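Side-chain contacts in periplasmic cell division protein (SufI) (Aquifex aeolicus, PDB 6SYY), which is a multicopper oxidase of the laccase type that binds copper ions and probably oxidises its substrates at the expense of dioxygen: residues W69-V74 with S79-V84; D207-F210 with L216-N219; N257-R262 with S359-M364. All coordinates share one frame; numbering follows the deposited sequence.

Contact 1 (W69-V74 with S79-V84); sequences WTTLEV and STDMLV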
ATOM      1  N   TRP A  69       9.463  -1.390  20.565  1.00 24.83           N
ATOM      2  CA  TRP A  69       9.368  -2.829  20.754  1.00 27.16           C
ATOM      3  C   TRP A  69       8.332  -3.161  21.817  1.00 25.14           C
ATOM      4  O   TRP A  69       8.195  -2.450  22.817  1.00 40.69           O
ATOM      5  CB  TRP A  69      10.720  -3.407  21.162  1.00 50.85           C
ATOM      6  CG  TRP A  69      11.656  -3.535  20.027  1.00 56.16           C
ATOM      7  CD1 TRP A  69      12.754  -2.769  19.779  1.00 28.02           C
ATOM      8  CD2 TRP A  69      11.575  -4.487  18.962  1.00 32.07           C
ATOM      9  NE1 TRP A  69      13.369  -3.192  18.626  1.00 55.49           N
ATOM     10  CE2 TRP A  69      12.662  -4.244  18.103  1.00 44.69           C
ATOM     11  CE3 TRP A  69      10.687  -5.524  18.652  1.00 24.48           C
ATOM     12  CZ2 TRP A  69      12.889  -5.002  16.956  1.00 31.74           C
ATOM     13  CZ3 TRP A  69      10.911  -6.273  17.514  1.00 25.54           C
ATOM     14  CH2 TRP A  69      12.004  -6.008  16.678  1.00 31.30           C
ATOM     15  N   THR A  70       7.604  -4.248  21.589  1.00 36.49           N
ATOM     16  CA  THR A  70       6.611  -4.762  22.524  1.00 44.13           C
ATOM     17  C   THR A  70       6.391  -6.235  22.192  1.00 37.99           C
ATOM     18  O   THR A  70       7.114  -6.815  21.375  1.00 32.15           O
ATOM     19  CB  THR A  70       5.312  -3.948  22.458  1.00 29.93           C
ATOM     20  OG1 THR A  70       4.459  -4.313  23.546  1.00 39.98           O
ATOM     21  CG2 THR A  70       4.581  -4.194  21.140  1.00 28.24           C
ATOM     22  N   THR A  71       5.397  -6.845  22.833  1.00 41.45           N
ATOM     23  CA  THR A  71       5.015  -8.223  22.557  1.00 32.99           C
ATOM     24  C   THR A  71       3.529  -8.273  22.247  1.00 36.58           C
ATOM     25  O   THR A  71       2.714  -7.790  23.040  1.00 54.40           O
ATOM     26  CB  THR A  71       5.324  -9.143  23.738  1.00 28.17           C
ATOM     27  OG1 THR A  71       4.654  -8.651  24.905  1.00 54.03           O
ATOM     28  CG2 THR A  71       6.818  -9.190  23.996  1.00 28.49           C
ATOM     29  N   LEU A  72       3.183  -8.856  21.103  1.00 28.40           N
ATOM     30  CA  LEU A  72       1.800  -9.011  20.681  1.00 25.42           C
ATOM     31  C   LEU A  72       1.406 -10.480  20.703  1.00 33.53           C
ATOM     32  O   LEU A  72       2.219 -11.363  20.418  1.00 36.30           O
ATOM     33  CB  LEU A  72       1.582  -8.445  19.274  1.00 29.26           C
ATOM     34  CG  LEU A  72       1.832  -6.948  19.106  1.00 51.05           C
ATOM     35  CD1 LEU A  72       1.573  -6.525  17.665  1.00 34.99           C
ATOM     36  CD2 LEU A  72       0.967  -6.153  20.077  1.00 32.52           C
ATOM     37  N   GLU A  73       0.143 -10.737  21.044  1.00 32.69           N
ATOM     38  CA  GLU A  73      -0.388 -12.098  21.067  1.00 38.63           C
ATOM     39  C   GLU A  73      -1.101 -12.360  19.743  1.00 26.47           C
ATOM     40  O   GLU A  73      -2.325 -12.291  19.637  1.00 36.29           O
ATOM     41  CB  GLU A  73      -1.321 -12.294  22.256  1.00 30.34           C
ATOM     42  CG  GLU A  73      -1.733 -13.735  22.456  1.00 44.76           C
ATOM     43  CD  GLU A  73      -2.759 -13.905  23.547  1.00 38.61           C
ATOM     44  OE1 GLU A  73      -3.470 -12.925  23.857  1.00 58.64           O
ATOM     45  OE2 GLU A  73      -2.848 -15.021  24.095  1.00 40.83           O
ATOM     46  N   VAL A  74      -0.306 -12.665  18.716  1.00 28.23           N
ATOM     47  CA  VAL A  74      -0.856 -12.972  17.397  1.00 39.59           C
ATOM     48  C   VAL A  74      -1.452 -14.373  17.382  1.00 25.81           C
ATOM     49  O   VAL A  74      -2.603 -14.575  16.979  1.00 31.88           O
ATOM     50  CB  VAL A  74       0.233 -12.810  16.319  1.00 37.53           C
ATOM     51  CG1 VAL A  74      -0.341 -13.042  14.928  1.00 23.41           C
ATOM     52  CG2 VAL A  74       0.878 -11.435  16.421  1.00 28.63           C
ATOM     53  N   SER A  79       3.649 -15.023  22.918  1.00 41.62           N
ATOM     54  CA  SER A  79       4.029 -13.618  22.867  1.00 41.87           C
ATOM     55  C   SER A  79       5.056 -13.433  21.759  1.00 41.93           C
ATOM     56  O   SER A  79       6.134 -14.035  21.798  1.00 57.67           O
ATOM     57  CB  SER A  79       4.589 -13.147  24.208  1.00 34.79           C
ATOM     58  OG  SER A  79       5.816 -13.788  24.498  1.00102.90           O
ATOM     59  N   THR A  80       4.715 -12.612  20.774  1.00 31.50           N
ATOM     60  CA  THR A  80       5.570 -12.368  19.622  1.00 28.84           C
ATOM     61  C   THR A  80       6.207 -10.997  19.767  1.00 35.14           C
ATOM     62  O   THR A  80       5.500  -9.991  19.879  1.00 25.57           O
ATOM     63  CB  THR A  80       4.773 -12.451  18.322  1.00 24.76           C
ATOM     64  OG1 THR A  80       4.124 -13.725  18.244  1.00 25.36           O
ATOM     65  CG2 THR A  80       5.698 -12.273  17.123  1.00 25.15           C
ATOM     66  N   ASP A  81       7.537 -10.963  19.772  1.00 26.24           N
ATOM     67  CA  ASP A  81       8.254  -9.699  19.819  1.00 32.28           C
ATOM     68  C   ASP A  81       8.054  -8.969  18.499  1.00 24.07           C
ATOM     69  O   ASP A  81       8.415  -9.488  17.438  1.00 31.38           O
ATOM     70  CB  ASP A  81       9.740  -9.936  20.087  1.00 42.76           C
ATOM     71  CG  ASP A  81      10.010 -10.436  21.498  1.00 43.63           C
ATOM     72  OD1 ASP A  81       9.043 -10.624  22.265  1.00 59.45           O
ATOM     73  OD2 ASP A  81      11.194 -10.640  21.843  1.00 69.35           O
ATOM     74  N   MET A  82       7.468  -7.775  18.560  1.00 27.51           N
ATOM     75  CA  MET A  82       7.153  -7.026  17.354  1.00 22.15           C
ATOM     76  C   MET A  82       7.333  -5.533  17.599  1.00 31.68           C
ATOM     77  O   MET A  82       7.371  -5.061  18.740  1.00 31.71           O
ATOM     78  CB  MET A  82       5.723  -7.300  16.876  1.00 23.01           C
ATOM     79  CG  MET A  82       5.507  -8.697  16.331  1.00 28.95           C
ATOM     80  SD  MET A  82       3.860  -8.888  15.643  1.00 38.83           S
ATOM     81  CE  MET A  82       3.951  -7.759  14.258  1.00 43.55           C
ATOM     82  N   LEU A  83       7.440  -4.798  16.495  1.00 30.08           N
ATOM     83  CA  LEU A  83       7.435  -3.344  16.510  1.00 20.84           C
ATOM     84  C   LEU A  83       6.021  -2.836  16.257  1.00 47.42           C
ATOM     85  O   LEU A  83       5.258  -3.435  15.494  1.00 29.22           O
ATOM     86  CB  LEU A  83       8.388  -2.793  15.447  1.00 26.24           C
ATOM     87  CG  LEU A  83       9.900  -2.944  15.661  1.00 24.55           C
ATOM     88  CD1 LEU A  83      10.657  -2.762  14.349  1.00 29.32           C
ATOM     89  CD2 LEU A  83      10.393  -1.944  16.690  1.00 21.27           C
ATOM     90  N   VAL A  84       5.664  -1.733  16.911  1.00 28.76           N
ATOM     91  CA  VAL A  84       4.370  -1.100  16.692  1.00 29.96           C
ATOM     92  C   VAL A  84       4.568   0.404  16.630  1.00 20.50           C
ATOM     93  O   VAL A  84       5.480   0.959  17.249  1.00 26.63           O
ATOM     94  CB  VAL A  84       3.329  -1.448  17.786  1.00 22.00           C
ATOM     95  CG1 VAL A  84       3.006  -2.928  17.775  1.00 24.10           C
ATOM     96  CG2 VAL A  84       3.816  -1.013  19.161  1.00 22.48           C
TER
HETATM   97  O   HOH W   1       1.869 -14.512  19.126  1.00 33.15           O
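Leu83 puts its CD2 methyl over one face of the Trp69 indole. Leu83 CD2 sits 3.6 Å from the centroid of the Trp69 five-membered ring and 12° off the normal, a CH-pi contact. Trp69 CG lies anti to its own carbonyl carbon (chi1 -77°), which lets the indole swing across the neighbouring strand. Trp69 CE3 thereby comes to 3.3 Å from Met82 O. Were Trp69 replaced by an alanine, Leu83 CD2 would probably lose the indole face it packs against, and a gap would open beside the Met82 carbonyl. Thr71 and Asp81 share this face of the sheet, side by side, with Thr71 CG2 at 3.2 Å from Asp81 OD1. On the other face, Leu72 CD1 touches both Met82 SD and Val84 CG1, 3.9 Å from each. Val74 CG2 adds a second carbon against Met82 SD, and Thr70 CG2 packs on the methyls of Val84.

The two strands form an antiparallel beta hairpin in the first cupredoxin-like domain. Two hydrogen-bonded pairs set its register. Thr70 N gives to Met82 O at 3.0 Å, almost straight in line with the carbonyl, and Met82 N returns the bond to Thr70 O. Leu72 and Thr80 exchange a similar pair, with Thr80 N to Leu72 O at 2.8 Å. Near the turn, a water receives a weak bond from Val74 N and donates to Thr80 OG1. That hydroxyl also bonds Gly214 O. Farther out, Tyr168 packs on Trp69, and Tyr172 and Leu174 pack on Leu83.

Contact 2 (D207-F210 with L216-N219); sequences DKTF and LVYN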
ATOM      1  N   ASP A 207       1.902 -11.871   4.846  1.00 33.18           N
ATOM      2  CA  ASP A 207       2.380 -13.221   5.095  1.00 21.06           C
ATOM      3  C   ASP A 207       3.589 -13.154   6.015  1.00 29.22           C
ATOM      4  O   ASP A 207       4.454 -12.285   5.858  1.00 32.96           O
ATOM      5  CB  ASP A 207       2.719 -13.963   3.795  1.00 24.48           C
ATOM      6  CG  ASP A 207       3.748 -13.241   2.950  1.00 30.97           C
ATOM      7  OD1 ASP A 207       3.807 -11.996   3.000  1.00 29.64           O
ATOM      8  OD2 ASP A 207       4.492 -13.928   2.218  1.00 26.60           O
ATOM      9  N   LYS A 208       3.622 -14.050   6.999  1.00 32.48           N
ATOM     10  CA  LYS A 208       4.689 -14.085   7.991  1.00 41.87           C
ATOM     11  C   LYS A 208       4.998 -15.534   8.348  1.00 26.05           C
ATOM     12  O   LYS A 208       4.212 -16.446   8.080  1.00 32.80           O
ATOM     13  CB  LYS A 208       4.320 -13.276   9.250  1.00 34.64           C
ATOM     14  CG  LYS A 208       4.219 -11.779   8.989  1.00 30.29           C
ATOM     15  CD  LYS A 208       4.077 -10.930  10.249  1.00 39.24           C
ATOM     16  CE  LYS A 208       4.057  -9.446   9.868  1.00 25.92           C
ATOM     17  NZ  LYS A 208       3.665  -8.556  10.986  1.00 58.04           N
ATOM     18  N   THR A 209       6.164 -15.733   8.957  1.00 37.86           N
ATOM     19  CA  THR A 209       6.636 -17.051   9.359  1.00 29.95           C
ATOM     20  C   THR A 209       6.966 -17.032  10.844  1.00 54.59           C
ATOM     21  O   THR A 209       7.660 -16.123  11.316  1.00 27.00           O
ATOM     22  CB  THR A 209       7.865 -17.458   8.544  1.00 42.83           C
ATOM     23  OG1 THR A 209       7.524 -17.491   7.152  1.00 27.92           O
ATOM     24  CG2 THR A 209       8.359 -18.825   8.971  1.00 26.24           C
ATOM     25  N   PHE A 210       6.473 -18.034  11.573  1.00 35.17           N
ATOM     26  CA  PHE A 210       6.652 -18.143  13.015  1.00 26.73           C
ATOM     27  C   PHE A 210       7.432 -19.405  13.354  1.00 33.85           C
ATOM     28  O   PHE A 210       7.229 -20.454  12.734  1.00 55.16           O
ATOM     29  CB  PHE A 210       5.306 -18.186  13.741  1.00 26.70           C
ATOM     30  CG  PHE A 210       4.452 -16.981  13.510  1.00 34.20           C
ATOM     31  CD1 PHE A 210       4.459 -15.933  14.413  1.00 32.00           C
ATOM     32  CD2 PHE A 210       3.635 -16.898  12.392  1.00 32.25           C
ATOM     33  CE1 PHE A 210       3.670 -14.821  14.211  1.00 35.47           C
ATOM     34  CE2 PHE A 210       2.845 -15.785  12.179  1.00 24.21           C
ATOM     35  CZ  PHE A 210       2.863 -14.744  13.094  1.00 26.12           C
ATOM     36  N   LEU A 216       8.788 -14.276  15.260  1.00 37.05           N
ATOM     37  CA  LEU A 216       8.837 -14.111  13.815  1.00 25.54           C
ATOM     38  C   LEU A 216      10.184 -14.556  13.268  1.00 27.60           C
ATOM     39  O   LEU A 216      11.225 -14.394  13.912  1.00 39.53           O
ATOM     40  CB  LEU A 216       8.572 -12.656  13.431  1.00 24.62           C
ATOM     41  CG  LEU A 216       7.143 -12.174  13.689  1.00 26.40           C
ATOM     42  CD1 LEU A 216       7.058 -10.663  13.581  1.00 33.19           C
ATOM     43  CD2 LEU A 216       6.172 -12.838  12.723  1.00 42.92           C
ATOM     44  N   VAL A 217      10.152 -15.131  12.071  1.00 32.71           N
ATOM     45  CA  VAL A 217      11.345 -15.567  11.363  1.00 27.52           C
ATOM     46  C   VAL A 217      11.463 -14.727  10.098  1.00 38.15           C
ATOM     47  O   VAL A 217      10.561 -14.740   9.251  1.00 36.62           O
ATOM     48  CB  VAL A 217      11.286 -17.065  11.031  1.00 35.62           C
ATOM     49  CG1 VAL A 217      12.588 -17.520  10.399  1.00 36.52           C
ATOM     50  CG2 VAL A 217      10.969 -17.869  12.288  1.00 27.76           C
ATOM     51  N   TYR A 218      12.564 -13.991   9.974  1.00 51.17           N
ATOM     52  CA  TYR A 218      12.814 -13.136   8.816  1.00 42.62           C
ATOM     53  C   TYR A 218      14.106 -13.605   8.160  1.00 40.22           C
ATOM     54  O   TYR A 218      15.199 -13.196   8.557  1.00 42.49           O
ATOM     55  CB  TYR A 218      12.896 -11.661   9.213  1.00 27.27           C
ATOM     56  CG  TYR A 218      13.062 -10.727   8.030  1.00 44.98           C
ATOM     57  CD1 TYR A 218      12.058 -10.601   7.075  1.00 37.42           C
ATOM     58  CD2 TYR A 218      14.215  -9.973   7.869  1.00 31.71           C
ATOM     59  CE1 TYR A 218      12.203  -9.752   5.989  1.00 43.16           C
ATOM     60  CE2 TYR A 218      14.367  -9.117   6.785  1.00 26.57           C
ATOM     61  CZ  TYR A 218      13.355  -9.010   5.849  1.00 28.44           C
ATOM     62  OH  TYR A 218      13.498  -8.166   4.768  1.00 28.71           O
ATOM     63  N   ASN A 219      13.982 -14.470   7.154  1.00 59.75           N
ATOM     64  CA  ASN A 219      15.127 -14.959   6.388  1.00 83.13           C
ATOM     65  C   ASN A 219      14.828 -14.798   4.903  1.00 83.77           C
ATOM     66  O   ASN A 219      14.504 -15.770   4.206  1.00 56.80           O
ATOM     67  CB  ASN A 219      15.460 -16.409   6.745  1.00 61.82           C
ATOM     68  CG  ASN A 219      14.280 -17.344   6.575  1.00 56.18           C
ATOM     69  OD1 ASN A 219      13.127 -16.909   6.531  1.00 46.48           O
ATOM     70  ND2 ASN A 219      14.565 -18.639   6.470  1.00 64.58           N
TER
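Leu216 and Phe210 make the main apolar contact. Their side chains run alongside each other and point the same way. The CD2 methyl of Leu216 lies over one face of the Phe210 ring, 4.0 Å from its centroid and 29° off the normal. This is a CH-pi contact displaced toward Phe210 CE1, which is 3.5 Å from Leu216 CD2. The same methyl meets the aliphatic part of Lys208, with Lys208 CD at 3.8 Å from Leu216 CD2. The Lys208 chain is extended beyond CG, and this carries its CD past the methyl. Thr209 CG2 and Val217 CB pack at 4.0 Å on the other side of the backbone.

Strand 200-208 leads into this loop, which folds back so that Phe210 and Leu216 form a single backbone bridge within the second cupredoxin-like domain.

The polar part is small. Val217 N donates to Thr209 O at 2.8 Å, with the donor tilted 30° from the carbonyl plane. Leu216 CA adds a CA-H...O contact to the same oxygen, at 3.4 Å from Thr209 O. The Thr209 hydroxyl is bonded to Asp229 N. Tyr171 and Tyr172 of helix 166-172 cover Leu216.

Contact 3 (N257-R262 with S359-M364); sequences NARPYR and SEFEVM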
ATOM      1  N   ASN A 257       5.974  -8.170   2.291  1.00 27.63           N
ATOM      2  CA  ASN A 257       7.259  -7.692   1.804  1.00 28.62           C
ATOM      3  C   ASN A 257       7.429  -7.919   0.310  1.00 29.42           C
ATOM      4  O   ASN A 257       8.086  -7.115  -0.358  1.00 22.93           O
ATOM      5  CB  ASN A 257       8.402  -8.368   2.560  1.00 20.27           C
ATOM      6  CG  ASN A 257       8.609  -7.791   3.948  1.00 29.32           C
ATOM      7  OD1 ASN A 257       7.651  -7.519   4.673  1.00 29.38           O
ATOM      8  ND2 ASN A 257       9.865  -7.589   4.317  1.00 21.65           N
ATOM      9  N   ALA A 258       6.844  -8.986  -0.236  1.00 22.15           N
ATOM     10  CA  ALA A 258       7.134  -9.330  -1.620  1.00 19.59           C
ATOM     11  C   ALA A 258       5.999 -10.079  -2.298  1.00 32.90           C
ATOM     12  O   ALA A 258       5.882 -10.047  -3.528  1.00 28.22           O
ATOM     13  CB  ALA A 258       8.415 -10.164  -1.692  1.00 26.59           C
ATOM     14  N   ARG A 259       5.164 -10.754  -1.518  1.00 19.35           N
ATOM     15  CA  ARG A 259       4.172 -11.659  -2.087  1.00 29.25           C
ATOM     16  C   ARG A 259       3.008 -10.885  -2.691  1.00 21.39           C
ATOM     17  O   ARG A 259       2.350 -10.117  -1.977  1.00 20.98           O
ATOM     18  CB  ARG A 259       3.650 -12.612  -1.025  1.00 34.48           C
ATOM     19  CG  ARG A 259       2.510 -13.471  -1.516  1.00 21.12           C
ATOM     20  CD  ARG A 259       1.918 -14.298  -0.401  1.00 24.86           C
ATOM     21  NE  ARG A 259       2.876 -15.234   0.180  1.00 25.30           N
ATOM     22  CZ  ARG A 259       3.128 -16.442  -0.310  1.00 40.52           C
ATOM     23  NH1 ARG A 259       2.499 -16.852  -1.400  1.00 29.39           N
ATOM     24  NH2 ARG A 259       4.010 -17.238   0.282  1.00 29.01           N
ATOM     25  N   PRO A 260       2.715 -11.056  -3.978  1.00 22.30           N
ATOM     26  CA  PRO A 260       1.461 -10.545  -4.535  1.00 19.28           C
ATOM     27  C   PRO A 260       0.341 -11.562  -4.366  1.00 19.45           C
ATOM     28  O   PRO A 260       0.570 -12.765  -4.229  1.00 28.65           O
ATOM     29  CB  PRO A 260       1.800 -10.347  -6.018  1.00 36.16           C
ATOM     30  CG  PRO A 260       2.764 -11.454  -6.302  1.00 25.07           C
ATOM     31  CD  PRO A 260       3.565 -11.661  -5.019  1.00 29.24           C
ATOM     32  N   TYR A 261      -0.886 -11.053  -4.385  1.00 21.71           N
ATOM     33  CA  TYR A 261      -2.070 -11.885  -4.225  1.00 19.24           C
ATOM     34  C   TYR A 261      -2.981 -11.754  -5.434  1.00 44.02           C
ATOM     35  O   TYR A 261      -3.116 -10.671  -6.012  1.00 38.03           O
ATOM     36  CB  TYR A 261      -2.850 -11.513  -2.962  1.00 18.39           C
ATOM     37  CG  TYR A 261      -2.028 -11.639  -1.712  1.00 22.11           C
ATOM     38  CD1 TYR A 261      -1.227 -10.589  -1.281  1.00 30.21           C
ATOM     39  CD2 TYR A 261      -2.041 -12.805  -0.969  1.00 18.58           C
ATOM     40  CE1 TYR A 261      -0.466 -10.695  -0.143  1.00 26.59           C
ATOM     41  CE2 TYR A 261      -1.282 -12.921   0.174  1.00 23.71           C
ATOM     42  CZ  TYR A 261      -0.494 -11.864   0.579  1.00 19.88           C
ATOM     43  OH  TYR A 261       0.266 -11.978   1.714  1.00 33.50           O
ATOM     44  N   ARG A 262      -3.605 -12.865  -5.806  1.00 29.45           N
ATOM     45  CA  ARG A 262      -4.676 -12.890  -6.797  1.00 26.27           C
ATOM     46  C   ARG A 262      -5.914 -13.366  -6.043  1.00 24.66           C
ATOM     47  O   ARG A 262      -6.072 -14.565  -5.793  1.00 29.58           O
ATOM     48  CB  ARG A 262      -4.322 -13.796  -7.976  1.00 23.16           C
ATOM     49  CG  ARG A 262      -5.314 -13.741  -9.129  1.00 27.00           C
ATOM     50  CD  ARG A 262      -4.883 -14.606 -10.315  1.00 39.92           C
ATOM     51  NE  ARG A 262      -3.677 -14.110 -10.980  1.00 79.86           N
ATOM     52  CZ  ARG A 262      -3.670 -13.184 -11.938  1.00 76.86           C
ATOM     53  NH1 ARG A 262      -4.805 -12.635 -12.346  1.00 66.60           N
ATOM     54  NH2 ARG A 262      -2.523 -12.802 -12.486  1.00 67.06           N
ATOM     55  N   SER A 359       1.802 -20.619  -4.860  1.00 37.86           N
ATOM     56  CA  SER A 359       0.767 -21.564  -4.479  1.00 56.13           C
ATOM     57  C   SER A 359      -0.573 -20.863  -4.267  1.00 47.73           C
ATOM     58  O   SER A 359      -0.666 -19.635  -4.199  1.00 38.94           O
ATOM     59  CB  SER A 359       1.179 -22.325  -3.216  1.00 35.52           C
ATOM     60  OG  SER A 359       1.452 -21.437  -2.147  1.00 50.51           O
ATOM     61  N   GLU A 360      -1.626 -21.671  -4.176  1.00 50.42           N
ATOM     62  CA  GLU A 360      -2.966 -21.192  -3.886  1.00 47.42           C
ATOM     63  C   GLU A 360      -3.358 -21.594  -2.471  1.00 32.65           C
ATOM     64  O   GLU A 360      -2.933 -22.638  -1.966  1.00 43.29           O
ATOM     65  CB  GLU A 360      -3.985 -21.738  -4.889  1.00 38.23           C
ATOM     66  CG  GLU A 360      -4.047 -23.248  -4.973  1.00 38.20           C
ATOM     67  CD  GLU A 360      -5.112 -23.727  -5.941  1.00 59.88           C
ATOM     68  OE1 GLU A 360      -5.376 -23.021  -6.937  1.00 70.55           O
ATOM     69  OE2 GLU A 360      -5.692 -24.807  -5.705  1.00 88.24           O
ATOM     70  N   PHE A 361      -4.169 -20.754  -1.834  1.00 32.61           N
ATOM     71  CA  PHE A 361      -4.501 -20.941  -0.428  1.00 34.06           C
ATOM     72  C   PHE A 361      -5.608 -19.976  -0.040  1.00 29.94           C
ATOM     73  O   PHE A 361      -5.739 -18.897  -0.626  1.00 28.77           O
ATOM     74  CB  PHE A 361      -3.276 -20.715   0.468  1.00 36.25           C
ATOM     75  CG  PHE A 361      -2.552 -19.432   0.185  1.00 28.19           C
ATOM     76  CD1 PHE A 361      -1.469 -19.408  -0.677  1.00 31.86           C
ATOM     77  CD2 PHE A 361      -2.955 -18.246   0.777  1.00 27.32           C
ATOM     78  CE1 PHE A 361      -0.802 -18.227  -0.942  1.00 32.57           C
ATOM     79  CE2 PHE A 361      -2.298 -17.062   0.504  1.00 38.06           C
ATOM     80  CZ  PHE A 361      -1.216 -17.054  -0.349  1.00 31.85           C
ATOM     81  N   GLU A 362      -6.386 -20.367   0.964  1.00 26.73           N
ATOM     82  CA  GLU A 362      -7.418 -19.483   1.485  1.00 29.16           C
ATOM     83  C   GLU A 362      -6.788 -18.372   2.315  1.00 31.07           C
ATOM     84  O   GLU A 362      -5.887 -18.615   3.121  1.00 40.16           O
ATOM     85  CB  GLU A 362      -8.415 -20.280   2.326  1.00 30.78           C
ATOM     86  CG  GLU A 362      -9.478 -19.441   3.017  1.00 51.07           C
ATOM     87  CD  GLU A 362     -10.554 -20.293   3.659  1.00 48.71           C
ATOM     88  OE1 GLU A 362     -10.844 -21.383   3.121  1.00 72.23           O
ATOM     89  OE2 GLU A 362     -11.105 -19.880   4.700  1.00 64.86           O
ATOM     90  N   VAL A 363      -7.250 -17.143   2.099  1.00 38.18           N
ATOM     91  CA  VAL A 363      -6.809 -16.014   2.917  1.00 23.60           C
ATOM     92  C   VAL A 363      -7.731 -15.805   4.110  1.00 35.52           C
ATOM     93  O   VAL A 363      -7.268 -15.564   5.229  1.00 36.29           O
ATOM     94  CB  VAL A 363      -6.718 -14.741   2.053  1.00 23.99           C
ATOM     95  CG1 VAL A 363      -6.393 -13.542   2.919  1.00 22.14           C
ATOM     96  CG2 VAL A 363      -5.677 -14.913   0.960  1.00 27.45           C
ATOM     97  N   MET A 364      -9.038 -15.918   3.897  1.00 31.24           N
ATOM     98  CA  MET A 364     -10.003 -15.543   4.917  1.00 33.43           C
ATOM     99  C   MET A 364     -11.358 -16.147   4.567  1.00 23.38           C
ATOM    100  O   MET A 364     -11.650 -16.437   3.403  1.00 29.90           O
ATOM    101  CB  MET A 364     -10.086 -14.020   5.034  1.00 22.38           C
ATOM    102  CG  MET A 364     -10.893 -13.516   6.191  1.00 40.21           C
ATOM    103  SD  MET A 364     -11.039 -11.731   6.101  1.00 37.12           S
ATOM    104  CE  MET A 364     -12.431 -11.492   7.194  1.00 41.23           C
TER
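Phe361 meets Arg259 and Tyr261 with the far end of its ring. The guanidinium plane of Arg259 stands nearly perpendicular to the Phe361 ring, at 87°. Arg259 NH1 approaches obliquely, 3.6 Å from Phe361 CE1 and 3.9 Å from Phe361 CZ. The Arg259 chain is bent at chi3 (-62°), which turns the guanidinium group aside after CD has passed Phe361 CZ at 4.2 Å.

Tyr261 crosses Phe361 at about a right angle. Tyr261 CE2 lies near the plane of the Phe361 ring, at the edge, 4.2 Å from Phe361 CZ. Arg259 CG lies 4.0 Å above one face of the Tyr261 ring, offset toward its rim. Arg259 and Tyr261 therefore both pack against Phe361 CZ, and against each other. CG of Phe361 lies between its backbone N and carbonyl carbon (chi1 50°), and from there the ring reaches toward the two partners.

The charge of Arg259 is matched elsewhere. Its NE forms a salt bridge with Asp207 and its NH1 another with Asp357, which probably fix the rotation of the buried guanidinium, while Tyr261 OH is hydrogen-bonded to Ser256 OG.

A classic beta bulge interrupts strand 361-370 here, with Val363 and Met364 sharing Leu318 as their partner. The contact joins the loop and first residue of strand 261-267 to the start of strand 361-370, in the central cupredoxin-like beta domain of a multicopper oxidase.

Overall arrangement
From the N terminus, contact 1 comes first and closes the short turn between strands 63-72 and 80-86. Contact 2 closes the loop after strand 200-208. Contact 3 closes a far longer excursion, which includes the unmodelled residues 327-354, and ties strand 261-267 to strand 361-370 within the second domain. The three follow in series; none nest or cross. Contacts 1 and 2 touch, with Leu216 CG 3.7 Å from Thr80 CG2, and Met82 packing on both Leu216 and Lys208. This ties the first-domain hairpin to the loop of the second domain. Contacts 2 and 3 meet where Tyr218 CE1 lies 3.6 Å from Asn257 ND2, and through the Asp207-Arg259 salt bridge. Contacts 1 and 3 do not touch.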